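Local coordinates for protein NAD(P)H-flavin oxidoreductase (PDB 2FRE) that binds flavin mononucleotide and probably uses NAD(P)H to reduce flavin or nitro-type substrates, as in the nitroreductase family, at residues A[56-67]-A[83-94]. Residues are numbered along the deposited sequence; the frame is centred on the assembly and turned at random.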
# COMPACT_ATOMS: atom_id res chain seq x y z
N ARG A 56 -5.73 7.03 9.24
CA ARG A 56 -7.04 7.57 9.52
C ARG A 56 -7.65 8.03 8.19
O ARG A 56 -6.93 8.36 7.24
CB ARG A 56 -6.96 8.77 10.47
CG ARG A 56 -6.25 8.49 11.77
CD ARG A 56 -7.03 7.59 12.70
NE ARG A 56 -6.40 7.52 14.01
CZ ARG A 56 -5.42 6.66 14.34
NH1 ARG A 56 -4.95 5.76 13.48
NH2 ARG A 56 -4.90 6.69 15.56
N PHE A 57 -8.98 8.04 8.14
CA PHE A 57 -9.74 8.48 6.94
C PHE A 57 -10.81 9.50 7.32
O PHE A 57 -11.67 9.24 8.18
CB PHE A 57 -10.41 7.28 6.28
CG PHE A 57 -9.49 6.11 6.12
CD1 PHE A 57 -8.55 6.09 5.12
CD2 PHE A 57 -9.56 5.04 7.01
CE1 PHE A 57 -7.68 5.03 4.99
CE2 PHE A 57 -8.66 3.97 6.89
CZ PHE A 57 -7.74 3.97 5.88
N VAL A 58 -10.78 10.66 6.67
CA VAL A 58 -11.84 11.66 6.85
C VAL A 58 -12.55 11.78 5.50
O VAL A 58 -11.94 12.08 4.48
CB VAL A 58 -11.26 12.99 7.34
CG1 VAL A 58 -12.35 14.01 7.60
CG2 VAL A 58 -10.45 12.74 8.62
N TYR A 59 -13.84 11.47 5.50
CA TYR A 59 -14.60 11.31 4.27
C TYR A 59 -15.90 12.11 4.21
O TYR A 59 -16.47 12.49 5.23
CB TYR A 59 -14.88 9.82 4.04
CG TYR A 59 -15.82 9.19 5.05
CD1 TYR A 59 -17.20 9.25 4.88
CD2 TYR A 59 -15.32 8.54 6.18
CE1 TYR A 59 -18.07 8.67 5.81
CE2 TYR A 59 -16.17 7.96 7.10
CZ TYR A 59 -17.54 8.04 6.91
OH TYR A 59 -18.36 7.44 7.83
N ALA A 60 -16.35 12.33 2.98
CA ALA A 60 -17.62 13.00 2.69
C ALA A 60 -18.26 12.38 1.43
O ALA A 60 -17.57 12.13 0.44
CB ALA A 60 -17.40 14.48 2.49
N HIS A 61 -19.56 12.12 1.50
CA HIS A 61 -20.34 11.73 0.32
C HIS A 61 -20.75 12.96 -0.48
O HIS A 61 -20.88 14.06 0.05
CB HIS A 61 -21.60 10.98 0.73
CG HIS A 61 -21.35 9.58 1.18
ND1 HIS A 61 -21.43 8.50 0.33
CD2 HIS A 61 -21.06 9.07 2.41
CE1 HIS A 61 -21.17 7.39 1.00
NE2 HIS A 61 -20.96 7.71 2.27
N LYS A 62 -21.01 12.74 -1.76
CA LYS A 62 -21.52 13.77 -2.65
C LYS A 62 -22.73 14.55 -2.10
O LYS A 62 -22.84 15.76 -2.36
CB LYS A 62 -21.89 13.17 -4.01
CG LYS A 62 -21.52 14.05 -5.15
CD LYS A 62 -22.65 14.22 -6.10
CE LYS A 62 -22.20 15.00 -7.32
NZ LYS A 62 -20.76 14.74 -7.55
N ASP A 63 -23.60 13.89 -1.32
CA ASP A 63 -24.77 14.55 -0.65
C ASP A 63 -24.50 15.25 0.69
O ASP A 63 -25.43 15.74 1.34
CB ASP A 63 -25.92 13.56 -0.44
CG ASP A 63 -25.68 12.55 0.71
OD1 ASP A 63 -24.53 12.35 1.15
OD2 ASP A 63 -26.66 11.91 1.16
N SER A 64 -23.25 15.32 1.11
CA SER A 64 -22.88 15.88 2.39
C SER A 64 -22.99 17.41 2.40
O SER A 64 -22.64 18.06 1.42
CB SER A 64 -21.43 15.54 2.71
OG SER A 64 -21.02 16.19 3.93
N GLU A 65 -23.41 17.96 3.53
CA GLU A 65 -23.30 19.40 3.78
C GLU A 65 -21.88 19.93 3.59
O GLU A 65 -21.71 21.09 3.29
CB GLU A 65 -23.74 19.76 5.20
CG GLU A 65 -25.23 19.60 5.50
CD GLU A 65 -26.08 20.72 4.91
OE1 GLU A 65 -26.50 21.63 5.67
OE2 GLU A 65 -26.33 20.68 3.69
N ASP A 66 -20.87 19.08 3.78
CA ASP A 66 -19.47 19.50 3.62
C ASP A 66 -18.80 19.11 2.31
O ASP A 66 -17.60 19.30 2.17
CB ASP A 66 -18.63 18.97 4.76
CG ASP A 66 -19.01 19.57 6.08
OD1 ASP A 66 -19.15 20.83 6.19
OD2 ASP A 66 -19.17 18.77 7.01
N TRP A 67 -19.56 18.57 1.37
CA TRP A 67 -19.02 18.23 0.07
C TRP A 67 -18.22 19.39 -0.55
O TRP A 67 -17.09 19.20 -0.96
CB TRP A 67 -20.14 17.79 -0.86
CG TRP A 67 -19.69 17.45 -2.22
CD1 TRP A 67 -19.86 18.18 -3.34
CD2 TRP A 67 -18.93 16.30 -2.60
NE1 TRP A 67 -19.28 17.55 -4.41
CE2 TRP A 67 -18.71 16.38 -3.98
CE3 TRP A 67 -18.43 15.19 -1.90
CZ2 TRP A 67 -18.03 15.40 -4.69
CZ3 TRP A 67 -17.77 14.21 -2.61
CH2 TRP A 67 -17.55 14.33 -3.98
N LYS A 83 -14.84 16.77 -8.54
CA LYS A 83 -16.10 17.30 -8.03
C LYS A 83 -17.27 16.45 -8.46
O LYS A 83 -18.35 16.60 -7.91
CB LYS A 83 -16.32 18.75 -8.48
CG LYS A 83 -16.55 18.96 -9.96
CD LYS A 83 -16.34 20.41 -10.28
CE LYS A 83 -16.56 20.74 -11.72
NZ LYS A 83 -16.37 22.23 -11.95
N ASN A 84 -17.05 15.59 -9.45
CA ASN A 84 -18.10 14.70 -9.95
C ASN A 84 -17.98 13.26 -9.44
O ASN A 84 -18.75 12.39 -9.85
CB ASN A 84 -18.13 14.77 -11.48
CG ASN A 84 -18.58 16.13 -12.00
OD1 ASN A 84 -19.44 16.76 -11.40
ND2 ASN A 84 -17.99 16.58 -13.09
N ALA A 85 -17.04 13.02 -8.52
CA ALA A 85 -16.91 11.73 -7.88
C ALA A 85 -18.07 11.55 -6.89
O ALA A 85 -18.79 12.50 -6.57
CB ALA A 85 -15.59 11.64 -7.16
N SER A 86 -18.22 10.32 -6.40
CA SER A 86 -19.29 9.98 -5.48
C SER A 86 -18.90 10.22 -4.02
O SER A 86 -19.76 10.46 -3.18
CB SER A 86 -19.69 8.51 -5.65
OG SER A 86 -20.37 8.30 -6.85
N VAL A 87 -17.60 10.11 -3.74
CA VAL A 87 -17.03 10.25 -2.41
C VAL A 87 -15.68 10.94 -2.56
O VAL A 87 -14.95 10.66 -3.50
CB VAL A 87 -16.83 8.84 -1.75
CG1 VAL A 87 -16.02 8.94 -0.47
CG2 VAL A 87 -18.16 8.17 -1.48
N LEU A 88 -15.38 11.85 -1.63
CA LEU A 88 -14.04 12.39 -1.47
C LEU A 88 -13.60 12.09 -0.04
O LEU A 88 -14.40 12.18 0.90
CB LEU A 88 -14.00 13.89 -1.74
CG LEU A 88 -14.13 14.30 -3.21
CD1 LEU A 88 -14.44 15.77 -3.34
CD2 LEU A 88 -12.88 13.98 -3.95
N LEU A 89 -12.33 11.74 0.12
CA LEU A 89 -11.77 11.53 1.44
C LEU A 89 -10.27 11.83 1.45
O LEU A 89 -9.63 11.89 0.41
CB LEU A 89 -12.04 10.09 1.91
CG LEU A 89 -11.41 8.92 1.13
CD1 LEU A 89 -9.97 8.63 1.56
CD2 LEU A 89 -12.24 7.66 1.32
N PHE A 90 -9.74 12.00 2.65
CA PHE A 90 -8.32 12.20 2.84
C PHE A 90 -7.75 11.07 3.69
O PHE A 90 -8.32 10.67 4.73
CB PHE A 90 -8.03 13.61 3.40
CG PHE A 90 -8.51 14.69 2.49
CD1 PHE A 90 -7.75 15.08 1.38
CD2 PHE A 90 -9.75 15.27 2.68
CE1 PHE A 90 -8.21 16.05 0.50
CE2 PHE A 90 -10.23 16.24 1.81
CZ PHE A 90 -9.46 16.63 0.71
N VAL A 91 -6.65 10.52 3.20
CA VAL A 91 -5.91 9.51 3.91
C VAL A 91 -4.84 10.20 4.75
O VAL A 91 -4.02 10.95 4.26
CB VAL A 91 -5.25 8.49 2.97
CG1 VAL A 91 -4.50 7.46 3.80
CG2 VAL A 91 -6.27 7.83 2.07
N ILE A 92 -4.90 9.94 6.04
CA ILE A 92 -4.09 10.61 7.04
C ILE A 92 -3.33 9.53 7.78
O ILE A 92 -3.77 8.39 7.81
CB ILE A 92 -5.03 11.36 8.01
CG1 ILE A 92 -5.72 12.49 7.26
CG2 ILE A 92 -4.30 11.89 9.24
CD1 ILE A 92 -7.10 12.68 7.71
N SER A 93 -2.19 9.88 8.37
CA SER A 93 -1.49 8.93 9.25
C SER A 93 -0.89 9.61 10.47
O SER A 93 -0.42 10.74 10.40
CB SER A 93 -0.39 8.18 8.49
OG SER A 93 0.65 9.06 8.11
N ARG A 94 -0.87 8.87 11.57
CA ARG A 94 -0.24 9.31 12.82
C ARG A 94 1.27 9.14 12.66
O ARG A 94 1.73 8.04 12.40
CB ARG A 94 -0.76 8.47 14.00
CG ARG A 94 -0.47 9.07 15.37
CD ARG A 94 -1.00 8.23 16.52
NE ARG A 94 -1.39 9.09 17.64
CZ ARG A 94 -2.55 9.06 18.29
NH1 ARG A 94 -3.49 8.17 18.00
NH2 ARG A 94 -2.76 9.92 19.28
O HOH W 1 -22.08 9.29 -2.24
O HOH W 2 -21.71 15.67 -10.42
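The ammonium NZ of K62 donates to K83 O and to A85 O, 3.1 Å in each case, and more weakly to a water that also hydrogen-bonds N84 OD1. Bends at chi2 and chi4 bring NZ to residues 83-85, which join helix 76-82 to strand 87-94. Close by, the backbone N of K62 donates to S86 O; a second water bridges S86 O to H61 ND1 at the imidazole edge.

W67, the first residue of helix 67-72, packs on the same end. With CG anti to the backbone N (chi1 179°), its indole crosses L88 at about a right angle, and L88 CD1 sits over the six-membered ring, 3.8 Å from its centroid, a CH-pi contact. K62 CA lies against the opposite face.

Strands 56-61 and 87-94 run antiparallel in the central sheet of the nitroreductase fold, their N-to-C directions 167° apart and their axes 4.6 Å apart at closest approach. R56/I92, V58/F90 and A60/L88 are hydrogen-bonded pairs; in the first, R56 N to I92 O and I92 N to R56 O both measure 2.8 Å.

On the face bearing V58 and I92, V58 CG2 presses on I92 CD1 at 3.5 Å, tighter than usual for carbons. R56 NH2 and R94 NH1, two donors, approach to 3.2 Å, a like-charge contact and not a bond, with guanidinium planes 69° apart. The other face carries F57 and V91, side by side, and Y59 CB against L89 CB (3.6 Å). The side chain of V91 is about 8 Å from a bound FMN, while F57, V58 and Y59 also pair in parallel with a strand of the second subunit, carrying the sheet across the dimer interface.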